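Local coordinates for protein transcriptional regulator, Crp/Fnr family (PDB 3DV8) that probably regulates transcription as a dimer of the Crp/Fnr family, pairing a cyclic nucleotide-binding-type domain with a DNA-binding helix-turn-helix domain, at residues K146-E158 / L179-F193. Sequence-based numbering, arbitrary orientation.
Sequences KSLDKRVASFLLE and LGSHREVITRMLRYF
Val152, a knob of helix 148-158, sits in a hole formed by Leu179, Ile186, Met189 and Phe193. Helices 148-158 and 183-193 cross at -79°, their axes 10.7 Å apart at closest approach, inside the Crp-like helix-turn-helix domain; by family topology helix 172-179, the turn and helix 183-195 form the helix-turn-helix, with helix 183-195 probably the recognition helix. From CB, Val152 forks: CG1, anti to the backbone N (chi1 174°), goes to Leu190 CD2 and, obliquely, to the Phe193 ring, while CG2 meets Leu179 CD1 at 3.6 Å, with Met189 CG and Ile186 CD1 farther off. Phe193 puts its ring edge against the helix, its CZ 3.3 Å from Asp149 O and its CE2 near Ala153 N, with Leu156 CD1 also at the edge. Met189, a selenomethionine bent at chi2 and chi3, packs its SE 3.6 Å from Asp149 CB and lays its CE against Leu148 CB. Leu179 in turn fills a hole of Leu148, Arg151, Val152 and Phe155. Its carbonyl O, at the end of helix 172-179, lies at the edge of the Arg151 guanidinium and accepts a hydrogen bond from NH2 (3.2 Å, N-H...O 151°) and a weak one from NH1. Gln142 OE1 is hydrogen-bonded to Arg151 NE, which helps fix the group's rotation. A leucine in place of Arg151 would probably leave Leu179 O without these two donors and Gln142 without its NE partner. The chemistry is thus mainly apolar, with one arginine tying the end of the first motif helix to helix 148-158, consistent with the two motif helices packing together on it.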
loop_
_atom_site.group_PDB
_atom_site.type_symbol
_atom_site.label_atom_id
_atom_site.label_comp_id
_atom_site.label_asym_id
_atom_site.label_seq_id
_atom_site.Cartn_x
_atom_site.Cartn_y
_atom_site.Cartn_z
ATOM N N LYS A 146 -2.505 6.984 14.357
ATOM C CA LYS A 146 -1.809 8.093 15.038
ATOM C C LYS A 146 -2.308 9.491 14.639
ATOM O O LYS A 146 -2.381 9.818 13.461
ATOM C CB LYS A 146 -0.289 7.929 14.888
ATOM C CG LYS A 146 0.225 6.721 15.727
ATOM C CD LYS A 146 1.742 6.527 15.691
ATOM C CE LYS A 146 2.220 5.541 16.776
ATOM N NZ LYS A 146 2.049 6.070 18.183
ATOM N N SER A 147 -2.671 10.296 15.646
ATOM C CA SER A 147 -3.122 11.692 15.466
ATOM C C SER A 147 -2.004 12.604 14.926
ATOM O O SER A 147 -0.820 12.278 15.038
ATOM C CB SER A 147 -3.682 12.247 16.778
ATOM O OG SER A 147 -2.772 12.025 17.835
ATOM N N LEU A 148 -2.405 13.755 14.375
ATOM C CA LEU A 148 -1.493 14.678 13.665
ATOM C C LEU A 148 -0.322 15.181 14.511
ATOM O O LEU A 148 0.792 15.264 13.998
ATOM C CB LEU A 148 -2.259 15.842 13.013
ATOM C CG LEU A 148 -1.510 16.745 12.018
ATOM C CD1 LEU A 148 -0.929 15.989 10.823
ATOM C CD2 LEU A 148 -2.446 17.841 11.531
ATOM N N ASP A 149 -0.570 15.493 15.785
ATOM C CA ASP A 149 0.502 15.897 16.719
ATOM C C ASP A 149 1.606 14.822 16.805
ATOM O O ASP A 149 2.796 15.152 16.776
ATOM C CB ASP A 149 -0.031 16.268 18.133
ATOM C CG ASP A 149 -0.772 15.119 18.838
ATOM O OD1 ASP A 149 -1.413 14.288 18.160
ATOM O OD2 ASP A 149 -0.734 15.070 20.086
ATOM N N LYS A 150 1.207 13.549 16.857
ATOM C CA LYS A 150 2.160 12.437 16.927
ATOM C C LYS A 150 2.944 12.256 15.631
ATOM O O LYS A 150 4.145 11.978 15.665
ATOM C CB LYS A 150 1.462 11.138 17.331
ATOM C CG LYS A 150 0.873 11.215 18.725
ATOM C CD LYS A 150 0.489 9.864 19.290
ATOM C CE LYS A 150 -0.977 9.552 19.195
ATOM N NZ LYS A 150 -1.796 10.298 20.221
ATOM N N ARG A 151 2.270 12.463 14.503
ATOM C CA ARG A 151 2.884 12.334 13.175
ATOM C C ARG A 151 3.857 13.474 12.874
ATOM O O ARG A 151 4.887 13.236 12.245
ATOM C CB ARG A 151 1.803 12.203 12.096
ATOM C CG ARG A 151 0.963 10.940 12.303
ATOM C CD ARG A 151 -0.150 10.759 11.313
ATOM N NE ARG A 151 0.368 10.650 9.953
ATOM C CZ ARG A 151 0.030 11.399 8.895
ATOM N NH1 ARG A 151 -0.945 12.310 8.930
ATOM N NH2 ARG A 151 0.650 11.155 7.738
ATOM N N VAL A 152 3.526 14.694 13.313
ATOM C CA VAL A 152 4.424 15.851 13.198
ATOM C C VAL A 152 5.663 15.578 14.071
ATOM O O VAL A 152 6.788 15.721 13.595
ATOM C CB VAL A 152 3.735 17.208 13.574
ATOM C CG1 VAL A 152 4.745 18.371 13.576
ATOM C CG2 VAL A 152 2.592 17.510 12.610
ATOM N N ALA A 153 5.438 15.164 15.325
ATOM C CA ALA A 153 6.509 14.757 16.252
ATOM C C ALA A 153 7.422 13.687 15.626
ATOM O O ALA A 153 8.654 13.781 15.693
ATOM C CB ALA A 153 5.916 14.229 17.537
ATOM N N SER A 154 6.805 12.697 14.998
ATOM C CA SER A 154 7.525 11.615 14.319
ATOM C C SER A 154 8.363 12.105 13.128
ATOM O O SER A 154 9.489 11.642 12.927
ATOM C CB SER A 154 6.528 10.550 13.843
ATOM O OG SER A 154 7.208 9.433 13.323
ATOM N N PHE A 155 7.802 13.030 12.346
ATOM C CA PHE A 155 8.501 13.605 11.197
ATOM C C PHE A 155 9.705 14.452 11.636
ATOM O O PHE A 155 10.795 14.326 11.051
ATOM C CB PHE A 155 7.560 14.427 10.310
ATOM C CG PHE A 155 8.274 15.164 9.225
ATOM C CD1 PHE A 155 8.590 14.522 8.034
ATOM C CD2 PHE A 155 8.704 16.494 9.422
ATOM C CE1 PHE A 155 9.307 15.186 7.026
ATOM C CE2 PHE A 155 9.423 17.178 8.426
ATOM C CZ PHE A 155 9.709 16.532 7.215
ATOM N N LEU A 156 9.504 15.324 12.628
ATOM C CA LEU A 156 10.593 16.173 13.148
ATOM C C LEU A 156 11.793 15.342 13.628
ATOM O O LEU A 156 12.932 15.727 13.384
ATOM C CB LEU A 156 10.100 17.123 14.247
ATOM C CG LEU A 156 9.076 18.202 13.855
ATOM C CD1 LEU A 156 8.658 19.003 15.101
ATOM C CD2 LEU A 156 9.580 19.133 12.742
ATOM N N LEU A 157 11.521 14.197 14.265
ATOM C CA LEU A 157 12.568 13.245 14.689
ATOM C C LEU A 157 13.253 12.550 13.485
ATOM O O LEU A 157 14.456 12.271 13.535
ATOM C CB LEU A 157 12.003 12.210 15.677
ATOM C CG LEU A 157 11.577 12.775 17.042
ATOM C CD1 LEU A 157 10.668 11.826 17.777
ATOM C CD2 LEU A 157 12.793 13.141 17.897
ATOM N N GLU A 158 12.503 12.281 12.414
ATOM C CA GLU A 158 13.089 11.684 11.210
ATOM C C GLU A 158 14.011 12.673 10.514
ATOM O O GLU A 158 15.158 12.317 10.225
ATOM C CB GLU A 158 12.033 11.209 10.206
ATOM C CG GLU A 158 12.618 10.371 9.027
ATOM C CD GLU A 158 11.614 10.081 7.911
ATOM O OE1 GLU A 158 10.396 10.291 8.083
ATOM O OE2 GLU A 158 12.063 9.629 6.843
ATOM N N LEU A 179 3.083 14.984 5.154
ATOM C CA LEU A 179 2.041 14.339 5.952
ATOM C C LEU A 179 0.620 14.286 5.368
ATOM O O LEU A 179 -0.243 13.645 5.963
ATOM C CB LEU A 179 1.978 15.037 7.329
ATOM C CG LEU A 179 3.276 15.121 8.146
ATOM C CD1 LEU A 179 3.009 15.871 9.431
ATOM C CD2 LEU A 179 3.859 13.746 8.445
ATOM N N GLY A 180 0.356 14.915 4.223
ATOM C CA GLY A 180 -1.013 14.964 3.701
ATOM C C GLY A 180 -1.905 15.929 4.468
ATOM O O GLY A 180 -3.108 15.691 4.564
ATOM N N SER A 181 -1.330 17.020 4.990
ATOM C CA SER A 181 -2.060 18.046 5.747
ATOM C C SER A 181 -2.020 19.389 4.996
ATOM O O SER A 181 -1.527 19.450 3.861
ATOM C CB SER A 181 -1.448 18.177 7.143
ATOM O OG SER A 181 -2.259 18.996 7.969
ATOM N N HIS A 182 -2.605 20.430 5.597
ATOM C CA HIS A 182 -2.589 21.802 5.047
ATOM C C HIS A 182 -1.606 22.633 5.873
ATOM O O HIS A 182 -1.480 22.405 7.071
ATOM C CB HIS A 182 -3.994 22.421 5.063
ATOM C CG HIS A 182 -4.089 23.762 4.393
ATOM N ND1 HIS A 182 -4.122 24.949 5.097
ATOM C CD2 HIS A 182 -4.179 24.101 3.083
ATOM C CE1 HIS A 182 -4.216 25.959 4.250
ATOM N NE2 HIS A 182 -4.255 25.471 3.022
ATOM N N ARG A 183 -0.925 23.584 5.220
ATOM C CA ARG A 183 0.088 24.466 5.851
ATOM C C ARG A 183 -0.395 25.133 7.154
ATOM O O ARG A 183 0.326 25.135 8.163
ATOM C CB ARG A 183 0.517 25.578 4.881
ATOM C CG ARG A 183 1.709 26.443 5.374
ATOM C CD ARG A 183 1.634 27.889 4.897
ATOM N NE ARG A 183 0.455 28.570 5.458
ATOM C CZ ARG A 183 0.373 29.176 6.655
ATOM N NH1 ARG A 183 1.412 29.246 7.496
ATOM N NH2 ARG A 183 -0.782 29.742 7.021
ATOM N N GLU A 184 -1.591 25.718 7.093
ATOM C CA GLU A 184 -2.228 26.394 8.228
ATOM C C GLU A 184 -2.361 25.468 9.452
ATOM O O GLU A 184 -2.113 25.908 10.576
ATOM C CB GLU A 184 -3.588 26.983 7.802
ATOM C CG GLU A 184 -4.328 27.795 8.872
ATOM C CD GLU A 184 -3.691 29.154 9.198
ATOM O OE1 GLU A 184 -3.849 30.085 8.377
ATOM O OE2 GLU A 184 -3.096 29.312 10.298
ATOM N N VAL A 185 -2.732 24.204 9.225
ATOM C CA VAL A 185 -2.847 23.197 10.304
ATOM C C VAL A 185 -1.458 22.857 10.878
ATOM O O VAL A 185 -1.320 22.684 12.089
ATOM C CB VAL A 185 -3.572 21.890 9.840
ATOM C CG1 VAL A 185 -3.722 20.919 10.990
ATOM C CG2 VAL A 185 -4.945 22.195 9.281
ATOM N N ILE A 186 -0.449 22.758 10.005
ATOM C CA ILE A 186 0.936 22.490 10.416
ATOM C C ILE A 186 1.458 23.677 11.240
ATOM O O ILE A 186 2.011 23.469 12.316
ATOM C CB ILE A 186 1.895 22.198 9.201
ATOM C CG1 ILE A 186 1.474 20.941 8.427
ATOM C CG2 ILE A 186 3.348 22.037 9.665
ATOM C CD1 ILE A 186 1.494 19.641 9.217
ATOM N N THR A 187 1.263 24.904 10.748
ATOM C CA THR A 187 1.677 26.125 11.481
ATOM C C THR A 187 1.052 26.192 12.881
ATOM O O THR A 187 1.747 26.508 13.843
ATOM C CB THR A 187 1.312 27.407 10.722
ATOM O OG1 THR A 187 1.836 27.321 9.401
ATOM C CG2 THR A 187 1.885 28.643 11.416
ATOM N N ARG A 188 -0.242 25.865 12.968
ATOM C CA ARG A 188 -1.000 25.837 14.238
ATOM C C ARG A 188 -0.354 24.828 15.204
ATOM O O ARG A 188 -0.167 25.126 16.396
ATOM C CB ARG A 188 -2.457 25.382 14.014
ATOM C CG ARG A 188 -3.527 26.125 14.823
ATOM C CD ARG A 188 -4.277 27.145 13.941
ATOM N NE ARG A 188 -5.068 26.453 12.907
ATOM C CZ ARG A 188 -5.750 27.028 11.906
ATOM N NH1 ARG A 188 -5.762 28.358 11.737
ATOM N NH2 ARG A 188 -6.414 26.252 11.031
HETATM N N MSE A 189 -0.018 23.650 14.654
HETATM C CA MSE A 189 0.601 22.540 15.388
HETATM C C MSE A 189 2.005 22.860 15.881
HETATM O O MSE A 189 2.350 22.480 17.006
HETATM C CB MSE A 189 0.673 21.278 14.514
HETATM C CG MSE A 189 1.019 20.001 15.260
HETATM SE SE MSE A 189 -0.388 19.512 16.515
HETATM C CE MSE A 189 -1.853 19.092 15.255
ATOM N N LEU A 190 2.812 23.505 15.029
ATOM C CA LEU A 190 4.176 23.900 15.392
ATOM C C LEU A 190 4.160 24.971 16.497
ATOM O O LEU A 190 5.008 24.948 17.397
ATOM C CB LEU A 190 4.977 24.349 14.160
ATOM C CG LEU A 190 5.254 23.265 13.101
ATOM C CD1 LEU A 190 5.735 23.899 11.795
ATOM C CD2 LEU A 190 6.237 22.167 13.584
ATOM N N ARG A 191 3.185 25.882 16.435
ATOM C CA ARG A 191 3.000 26.924 17.473
ATOM C C ARG A 191 2.541 26.346 18.822
ATOM O O ARG A 191 2.918 26.868 19.874
ATOM C CB ARG A 191 2.077 28.029 16.974
ATOM C CG ARG A 191 2.750 28.871 15.902
ATOM C CD ARG A 191 1.772 29.807 15.250
ATOM N NE ARG A 191 2.430 30.768 14.368
ATOM C CZ ARG A 191 1.796 31.671 13.614
ATOM N NH1 ARG A 191 0.456 31.768 13.607
ATOM N NH2 ARG A 191 2.514 32.495 12.844
ATOM N N TYR A 192 1.734 25.281 18.775
ATOM C CA TYR A 192 1.355 24.510 19.979
ATOM C C TYR A 192 2.606 23.830 20.579
ATOM O O TYR A 192 2.778 23.811 21.799
ATOM C CB TYR A 192 0.244 23.488 19.657
ATOM C CG TYR A 192 0.054 22.404 20.695
ATOM C CD1 TYR A 192 -0.455 22.698 21.968
ATOM C CD2 TYR A 192 0.383 21.071 20.407
ATOM C CE1 TYR A 192 -0.619 21.677 22.941
ATOM C CE2 TYR A 192 0.222 20.051 21.363
ATOM C CZ TYR A 192 -0.275 20.362 22.620
ATOM O OH TYR A 192 -0.422 19.354 23.532
ATOM N N PHE A 193 3.451 23.272 19.705
ATOM C CA PHE A 193 4.741 22.656 20.083
ATOM C C PHE A 193 5.686 23.694 20.706
ATOM O O PHE A 193 6.364 23.389 21.697
ATOM C CB PHE A 193 5.414 21.989 18.860
ATOM C CG PHE A 193 4.880 20.606 18.504
ATOM C CD1 PHE A 193 3.550 20.215 18.761
ATOM C CD2 PHE A 193 5.712 19.713 17.807
ATOM C CE1 PHE A 193 3.093 18.939 18.395
ATOM C CE2 PHE A 193 5.260 18.436 17.432
ATOM C CZ PHE A 193 3.954 18.052 17.728
#